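Local coordinates for protein arabinogalactan endo-1,4-beta-galactosidase (Ignisphaera aggregans, PDB 7OSK) that probably hydrolyses internal beta-1,4-galactosidic bonds of galactan and arabinogalactan, using this calcium-binding family 53 glycoside hydrolase domain of a longer protein, at residues 227-232 against 254-259; 268-273 against 332-337; 303-308 against 369-374. All coordinates share one frame; numbering follows the deposited sequence.

Contact 1. Residues 227-232 against 254-259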
# COMPACT_ATOMS: atom_id res chain seq x y z
N ILE A 227 -13.04 12.93 -2.48
CA ILE A 227 -11.96 12.03 -2.10
C ILE A 227 -12.57 10.82 -1.41
O ILE A 227 -13.43 10.98 -0.54
CB ILE A 227 -10.94 12.72 -1.16
CG1 ILE A 227 -10.30 13.92 -1.86
CG2 ILE A 227 -9.87 11.73 -0.71
CD1 ILE A 227 -9.51 14.81 -0.94
N LYS A 228 -12.14 9.63 -1.80
CA LYS A 228 -12.72 8.41 -1.26
C LYS A 228 -11.92 7.87 -0.09
O LYS A 228 -10.68 7.85 -0.12
CB LYS A 228 -12.84 7.35 -2.36
CG LYS A 228 -13.98 7.65 -3.34
CD LYS A 228 -13.70 7.16 -4.76
CE LYS A 228 -12.52 7.89 -5.41
NZ LYS A 228 -12.94 9.07 -6.22
N ILE A 229 -12.64 7.43 0.93
CA ILE A 229 -12.04 6.98 2.18
C ILE A 229 -11.79 5.48 2.14
O ILE A 229 -12.66 4.71 1.72
CB ILE A 229 -12.95 7.32 3.37
CG1 ILE A 229 -13.34 8.80 3.34
CG2 ILE A 229 -12.27 6.96 4.68
CD1 ILE A 229 -12.16 9.75 3.22
N VAL A 230 -10.60 5.08 2.57
CA VAL A 230 -10.20 3.68 2.55
C VAL A 230 -9.88 3.18 3.95
O VAL A 230 -8.99 3.70 4.62
CB VAL A 230 -8.98 3.46 1.65
CG1 VAL A 230 -8.62 1.98 1.57
CG2 VAL A 230 -9.23 4.02 0.26
N ILE A 231 -10.62 2.16 4.38
CA ILE A 231 -10.34 1.46 5.63
C ILE A 231 -9.52 0.22 5.32
O ILE A 231 -10.00 -0.71 4.66
CB ILE A 231 -11.63 1.08 6.37
CG1 ILE A 231 -12.39 2.34 6.82
CG2 ILE A 231 -11.33 0.19 7.57
CD1 ILE A 231 -11.62 3.22 7.80
N HIS A 232 -8.28 0.20 5.80
CA HIS A 232 -7.32 -0.85 5.46
C HIS A 232 -7.19 -1.86 6.59
O HIS A 232 -6.97 -1.50 7.74
CB HIS A 232 -5.96 -0.23 5.13
CG HIS A 232 -4.94 -1.21 4.65
ND1 HIS A 232 -3.59 -0.92 4.60
CD2 HIS A 232 -5.06 -2.48 4.19
CE1 HIS A 232 -2.94 -1.96 4.13
NE2 HIS A 232 -3.80 -2.93 3.88
N SER A 254 -18.10 6.69 8.16
CA SER A 254 -18.41 6.67 6.74
C SER A 254 -17.14 6.49 5.92
O SER A 254 -16.20 7.28 6.03
CB SER A 254 -19.14 7.95 6.33
OG SER A 254 -18.37 9.10 6.65
N PHE A 255 -17.12 5.44 5.10
CA PHE A 255 -15.99 5.18 4.21
C PHE A 255 -16.50 4.48 2.97
O PHE A 255 -17.63 3.98 2.95
CB PHE A 255 -14.93 4.34 4.92
CG PHE A 255 -15.41 2.99 5.35
CD1 PHE A 255 -16.21 2.86 6.47
CD2 PHE A 255 -15.06 1.85 4.65
CE1 PHE A 255 -16.66 1.62 6.88
CE2 PHE A 255 -15.50 0.61 5.05
CZ PHE A 255 -16.30 0.49 6.17
N ASP A 256 -15.66 4.42 1.94
CA ASP A 256 -16.08 3.92 0.63
C ASP A 256 -15.43 2.58 0.29
O ASP A 256 -16.06 1.72 -0.33
CB ASP A 256 -15.75 4.95 -0.46
CG ASP A 256 -16.35 6.31 -0.17
OD1 ASP A 256 -17.58 6.48 -0.35
OD2 ASP A 256 -15.59 7.22 0.23
N VAL A 257 -14.18 2.41 0.70
CA VAL A 257 -13.39 1.26 0.27
C VAL A 257 -12.93 0.41 1.45
O VAL A 257 -12.51 0.93 2.48
CB VAL A 257 -12.15 1.69 -0.53
CG1 VAL A 257 -11.46 0.48 -1.16
CG2 VAL A 257 -12.54 2.69 -1.61
N ILE A 258 -13.02 -0.91 1.28
CA ILE A 258 -12.45 -1.86 2.22
C ILE A 258 -11.17 -2.43 1.63
O ILE A 258 -11.22 -3.25 0.71
CB ILE A 258 -13.43 -3.01 2.55
CG1 ILE A 258 -14.68 -2.45 3.23
CG2 ILE A 258 -12.76 -4.05 3.45
CD1 ILE A 258 -15.85 -3.41 3.21
N ALA A 259 -10.03 -2.00 2.16
CA ALA A 259 -8.74 -2.40 1.62
C ALA A 259 -8.19 -3.62 2.35
O ALA A 259 -8.43 -3.80 3.55
CB ALA A 259 -7.76 -1.25 1.69
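The Phe255 ring carries Ile231 on one face: CG1 of Ile231 sits 3.7 Å from the ring centroid, a CH-pi contact displaced toward the rim. CG1 of Ile258 meets the ring at its edge, and Lys286 adds a cation-pi contact. The second flat group, the His232 imidazole, has the carbonyl O of Ala259 near its plane, beside the CD2 edge; its NE2 is hydrogen-bonded to Ser261 OG. His232 lies on strand 228-234, Phe255 in the loop that leads into the neighbouring parallel strand 257-261; helix 238-250 joins the two strands as a beta-alpha-beta unit of the TIM barrel.

The short strand segments run at 31° to each other and pair Val230 with Val257, Ile231 with Ile258 and His232 with Ala259. Val230, Val257, His232 and Ala259 point into the barrel. There the two valine side chains run alongside each other, CG2 of Val230 being 3.8 Å from CB of Val257. Ile229, Ile231 and Ile258 point outward, and Ile229 packs on helix 206-223. Phe255 has its CG between the backbone N and the carbonyl carbon (chi1 61°), a rotation that turns one ring face to Ile231, the two side chains crossing at about a right angle. CG2 of Ile229 rests on CB of the same phenylalanine.

In the backbone ladder, Ile231 N reaches Val257 O at 2.9 Å, and Ala259 N reaches Ile231 O at 2.8 Å. Ile229 O is gripped twice: Val257 N comes in almost head-on, whereas Asp256 N is tilted from the carbonyl plane. At the start of the ladder a side chain stands in for a backbone acceptor, with Ile229 N donating to the anti lone pair of Asp256 OD2 at 3.0 Å, nearly straight at 167°.

Contact 2. Residues 268-273 against 332-337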
# COMPACT_ATOMS: atom_id res chain seq x y z
N GLY A 268 -2.83 -16.58 3.96
CA GLY A 268 -3.55 -17.78 3.53
C GLY A 268 -3.46 -18.09 2.05
O GLY A 268 -2.68 -17.49 1.31
N THR A 269 -4.27 -19.05 1.63
CA THR A 269 -4.29 -19.51 0.25
C THR A 269 -5.15 -18.59 -0.62
O THR A 269 -5.80 -17.68 -0.12
CB THR A 269 -4.84 -20.94 0.14
OG1 THR A 269 -6.20 -20.97 0.58
CG2 THR A 269 -4.01 -21.90 0.98
N MET A 270 -5.13 -18.85 -1.93
CA MET A 270 -5.93 -18.08 -2.87
C MET A 270 -7.42 -18.28 -2.58
O MET A 270 -8.23 -17.38 -2.78
CB MET A 270 -5.61 -18.49 -4.30
CG MET A 270 -6.13 -17.52 -5.36
SD MET A 270 -5.39 -15.88 -5.23
CE MET A 270 -3.65 -16.26 -5.48
N ASP A 271 -7.76 -19.48 -2.11
CA ASP A 271 -9.14 -19.80 -1.75
C ASP A 271 -9.57 -19.03 -0.50
O ASP A 271 -10.72 -18.60 -0.40
CB ASP A 271 -9.30 -21.30 -1.52
CG ASP A 271 -9.82 -22.03 -2.75
OD1 ASP A 271 -10.82 -21.57 -3.34
OD2 ASP A 271 -9.22 -23.05 -3.12
N ASP A 272 -8.65 -18.87 0.44
CA ASP A 272 -8.92 -18.10 1.65
C ASP A 272 -9.21 -16.64 1.28
O ASP A 272 -10.00 -15.96 1.94
CB ASP A 272 -7.75 -18.17 2.63
CG ASP A 272 -7.49 -19.58 3.12
OD1 ASP A 272 -8.47 -20.35 3.27
OD2 ASP A 272 -6.32 -19.92 3.38
N PHE A 273 -8.57 -16.17 0.21
CA PHE A 273 -8.80 -14.82 -0.28
C PHE A 273 -10.16 -14.74 -0.97
O PHE A 273 -10.88 -13.75 -0.82
CB PHE A 273 -7.69 -14.40 -1.25
CG PHE A 273 -7.89 -13.03 -1.83
CD1 PHE A 273 -7.63 -11.89 -1.08
CD2 PHE A 273 -8.33 -12.87 -3.14
CE1 PHE A 273 -7.81 -10.63 -1.62
CE2 PHE A 273 -8.51 -11.61 -3.68
CZ PHE A 273 -8.26 -10.49 -2.92
N ARG A 332 -1.63 -12.26 -11.60
CA ARG A 332 -2.74 -12.45 -12.53
C ARG A 332 -3.90 -13.16 -11.85
O ARG A 332 -5.06 -12.81 -12.06
CB ARG A 332 -2.28 -13.24 -13.76
CG ARG A 332 -3.37 -13.46 -14.82
CD ARG A 332 -3.59 -14.94 -15.10
NE ARG A 332 -4.47 -15.58 -14.12
CZ ARG A 332 -5.74 -15.93 -14.35
NH1 ARG A 332 -6.31 -15.72 -15.52
NH2 ARG A 332 -6.44 -16.51 -13.38
N ASP A 333 -3.59 -14.17 -11.04
CA ASP A 333 -4.61 -14.96 -10.37
C ASP A 333 -5.30 -14.18 -9.25
O ASP A 333 -6.46 -14.42 -8.95
CB ASP A 333 -4.00 -16.25 -9.82
CG ASP A 333 -3.60 -17.23 -10.92
OD1 ASP A 333 -4.01 -17.02 -12.08
OD2 ASP A 333 -2.88 -18.20 -10.61
N LEU A 334 -4.57 -13.24 -8.65
CA LEU A 334 -5.15 -12.39 -7.62
C LEU A 334 -6.13 -11.40 -8.25
O LEU A 334 -7.21 -11.16 -7.72
CB LEU A 334 -4.05 -11.64 -6.86
CG LEU A 334 -4.51 -10.86 -5.62
CD1 LEU A 334 -4.99 -11.81 -4.53
CD2 LEU A 334 -3.39 -9.97 -5.10
N ILE A 335 -5.73 -10.82 -9.38
CA ILE A 335 -6.61 -9.93 -10.14
C ILE A 335 -7.85 -10.69 -10.58
O ILE A 335 -8.97 -10.18 -10.51
CB ILE A 335 -5.89 -9.33 -11.37
CG1 ILE A 335 -4.77 -8.38 -10.91
CG2 ILE A 335 -6.89 -8.59 -12.28
CD1 ILE A 335 -3.99 -7.72 -12.04
N ALA A 336 -7.65 -11.92 -11.05
CA ALA A 336 -8.75 -12.76 -11.49
C ALA A 336 -9.66 -13.12 -10.33
O ALA A 336 -10.88 -12.97 -10.41
CB ALA A 336 -8.22 -14.02 -12.16
N ALA A 337 -9.06 -13.59 -9.24
CA ALA A 337 -9.82 -13.99 -8.05
C ALA A 337 -10.63 -12.82 -7.51
O ALA A 337 -11.79 -12.99 -7.12
CB ALA A 337 -8.88 -14.51 -6.98
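Leu334 reaches across to Phe273 at about a right angle and sets its CD1 over one face of the ring, 3.8 Å from the centroid and 16° off the normal. Both side chains leave their helices with CG anti to the backbone N, which brings the methyl and the ring together. Ala337, one turn further along its helix than Leu334, puts its CB at the ring edge, 4.2 Å from Phe273 CD2.

Met270 adds to it: bends at chi2 (63°) and chi3 (60°) fold the chain, and SD lies 4.1 Å from both Leu334 CD1 and Ala337 CB, equally near the backbone O of Asp333. No hydrogen bond crosses between the segments; the contact is mainly apolar. Polar work is done at the helix start, where Thr269 and Asp272 form a capping box: Asp272 N donates to Thr269 OG1, and Thr269 N to Asp272 OD2 at 2.8 Å.

Beneath the interface, Phe273 touches Val290 and Leu334 touches Thr293, both on strand 287-293. Two neighbouring helices, 270-283 and 324-342, thus meet over the strand between them in chain order, as in the outer helical layer of a TIM barrel.

Contact 3. Residues 303-308 against 369-374. With CA (calcium ion), chain C.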
# COMPACT_ATOMS: atom_id res chain seq x y z
N ASP A 303 22.15 -7.59 -1.26
CA ASP A 303 22.90 -6.64 -0.44
C ASP A 303 23.39 -7.21 0.89
O ASP A 303 23.87 -6.47 1.75
CB ASP A 303 22.03 -5.40 -0.18
CG ASP A 303 20.68 -5.73 0.42
OD1 ASP A 303 20.46 -6.89 0.84
OD2 ASP A 303 19.82 -4.83 0.47
N GLY A 304 23.26 -8.52 1.06
CA GLY A 304 23.73 -9.18 2.26
C GLY A 304 22.80 -9.05 3.44
O GLY A 304 23.06 -9.61 4.51
N HIS A 305 21.71 -8.31 3.26
CA HIS A 305 20.70 -8.15 4.31
C HIS A 305 19.58 -9.17 4.10
O HIS A 305 18.83 -9.06 3.12
CB HIS A 305 20.13 -6.73 4.31
CG HIS A 305 19.13 -6.49 5.39
ND1 HIS A 305 19.46 -5.96 6.62
CD2 HIS A 305 17.79 -6.71 5.43
CE1 HIS A 305 18.38 -5.87 7.37
NE2 HIS A 305 17.35 -6.32 6.67
N PRO A 306 19.46 -10.17 5.00
CA PRO A 306 18.47 -11.24 4.85
C PRO A 306 17.05 -10.74 4.58
O PRO A 306 16.61 -9.77 5.19
CB PRO A 306 18.53 -11.97 6.19
CG PRO A 306 19.90 -11.73 6.68
CD PRO A 306 20.27 -10.35 6.22
N ASN A 307 16.35 -11.41 3.67
CA ASN A 307 15.01 -11.00 3.28
C ASN A 307 13.94 -11.74 4.07
O ASN A 307 14.19 -12.79 4.65
CB ASN A 307 14.79 -11.23 1.78
CG ASN A 307 15.92 -10.67 0.94
OD1 ASN A 307 16.18 -9.47 0.94
ND2 ASN A 307 16.59 -11.55 0.19
N ILE A 308 12.74 -11.17 4.09
CA ILE A 308 11.59 -11.78 4.72
C ILE A 308 11.21 -13.06 3.96
O ILE A 308 10.92 -14.09 4.56
CB ILE A 308 10.40 -10.80 4.77
CG1 ILE A 308 10.62 -9.81 5.92
CG2 ILE A 308 9.08 -11.53 4.96
CD1 ILE A 308 9.95 -8.47 5.72
N GLY A 369 19.81 -2.73 5.64
CA GLY A 369 19.61 -2.94 4.21
C GLY A 369 18.20 -3.29 3.80
O GLY A 369 17.24 -3.00 4.52
N ASN A 370 18.08 -3.90 2.63
CA ASN A 370 16.78 -4.24 2.05
C ASN A 370 16.39 -5.70 2.32
O ASN A 370 17.16 -6.61 2.02
CB ASN A 370 16.82 -3.99 0.54
CG ASN A 370 15.43 -3.89 -0.07
OD1 ASN A 370 14.45 -4.39 0.49
ND2 ASN A 370 15.34 -3.24 -1.22
N PRO A 371 15.19 -5.92 2.89
CA PRO A 371 14.69 -7.28 3.10
C PRO A 371 13.62 -7.69 2.09
O PRO A 371 12.92 -8.68 2.33
CB PRO A 371 14.10 -7.20 4.50
CG PRO A 371 13.50 -5.82 4.53
CD PRO A 371 14.38 -4.94 3.65
N TRP A 372 13.49 -6.96 0.99
CA TRP A 372 12.33 -7.09 0.11
C TRP A 372 12.68 -7.14 -1.38
O TRP A 372 11.79 -7.31 -2.22
CB TRP A 372 11.37 -5.93 0.37
CG TRP A 372 9.96 -6.18 -0.06
CD1 TRP A 372 9.37 -5.79 -1.23
CD2 TRP A 372 8.94 -6.88 0.68
NE1 TRP A 372 8.06 -6.20 -1.27
CE2 TRP A 372 7.78 -6.87 -0.11
CE3 TRP A 372 8.91 -7.51 1.92
CZ2 TRP A 372 6.59 -7.47 0.31
CZ3 TRP A 372 7.74 -8.10 2.34
CH2 TRP A 372 6.59 -8.08 1.53
N GLU A 373 13.96 -7.01 -1.72
CA GLU A 373 14.35 -6.80 -3.11
C GLU A 373 14.00 -8.00 -4.00
O GLU A 373 13.85 -7.85 -5.22
CB GLU A 373 15.85 -6.49 -3.22
CG GLU A 373 16.81 -7.67 -3.04
CD GLU A 373 17.38 -7.79 -1.63
OE1 GLU A 373 16.89 -7.10 -0.71
OE2 GLU A 373 18.32 -8.60 -1.46
N ASN A 374 13.87 -9.18 -3.40
CA ASN A 374 13.49 -10.37 -4.16
C ASN A 374 11.97 -10.45 -4.33
O ASN A 374 11.46 -11.44 -4.86
CB ASN A 374 14.02 -11.64 -3.49
CG ASN A 374 13.39 -11.90 -2.13
OD1 ASN A 374 13.12 -10.97 -1.38
ND2 ASN A 374 13.18 -13.17 -1.81
CA CA C . 18.34 -8.22 0.83
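A calcium site joins two barrel loops here, those after strands 287-293 and 346-352. From the first loop come Asp303 OD1, the backbone O of His305 and Asn307 OD1, each 2.5 Å from the calcium. The second supplies Asn370 O at 2.3 Å and both carboxylate oxygens of Glu373, whose CG lies between the backbone N and the carbonyl carbon (chi1 75°) and whose bend at chi2 turns both oxygens onto the ion. Asp301 OD1 completes the site, and Glu373 OE2 also accepts from Ser302 N.

Asp303 works with both oxygens: OD1 also accepts from His305 N in an Asx turn, while OD2 takes Asn370 N at 2.9 Å on its syn side, out of the carboxylate plane. Ile308 N donates to a lone pair of Pro371 O. His305 lays one ring face over Gly369; at His305 an alanine would still offer its backbone O but, lacking the ring, is likely to open a gap beside Gly369 and Pro371. The Asn307 amide stacks against that of Asn374, whose ND2 donates to Phe309 O.

All seven ligand atoms are oxygens. Asp301, Asp303 and Glu373 bring three carboxylates, which would more than balance the ion's charge.

How the contacts relate
All three contacts belong to one TIM barrel. Contact 1 lies in its wall, contact 2 between two of the outer helices, and contact 3 in loops at the C-terminal ends of the strands, the end where TIM-barrel hydrolases generally have their active site. Contacts 1 and 2 have centres about 21 Å apart and come in series along the chain, whereas the segments of contacts 2 and 3 alternate, their centres about 26 Å apart. The centre of contact 3 is about 32 Å from that of contact 1, on the opposite side of the chain's centre. None touches another directly, but helix 264-267, just ahead of contact 2, reaches contact 3 through Tyr265 on Trp372 and Trp266 on Ile308.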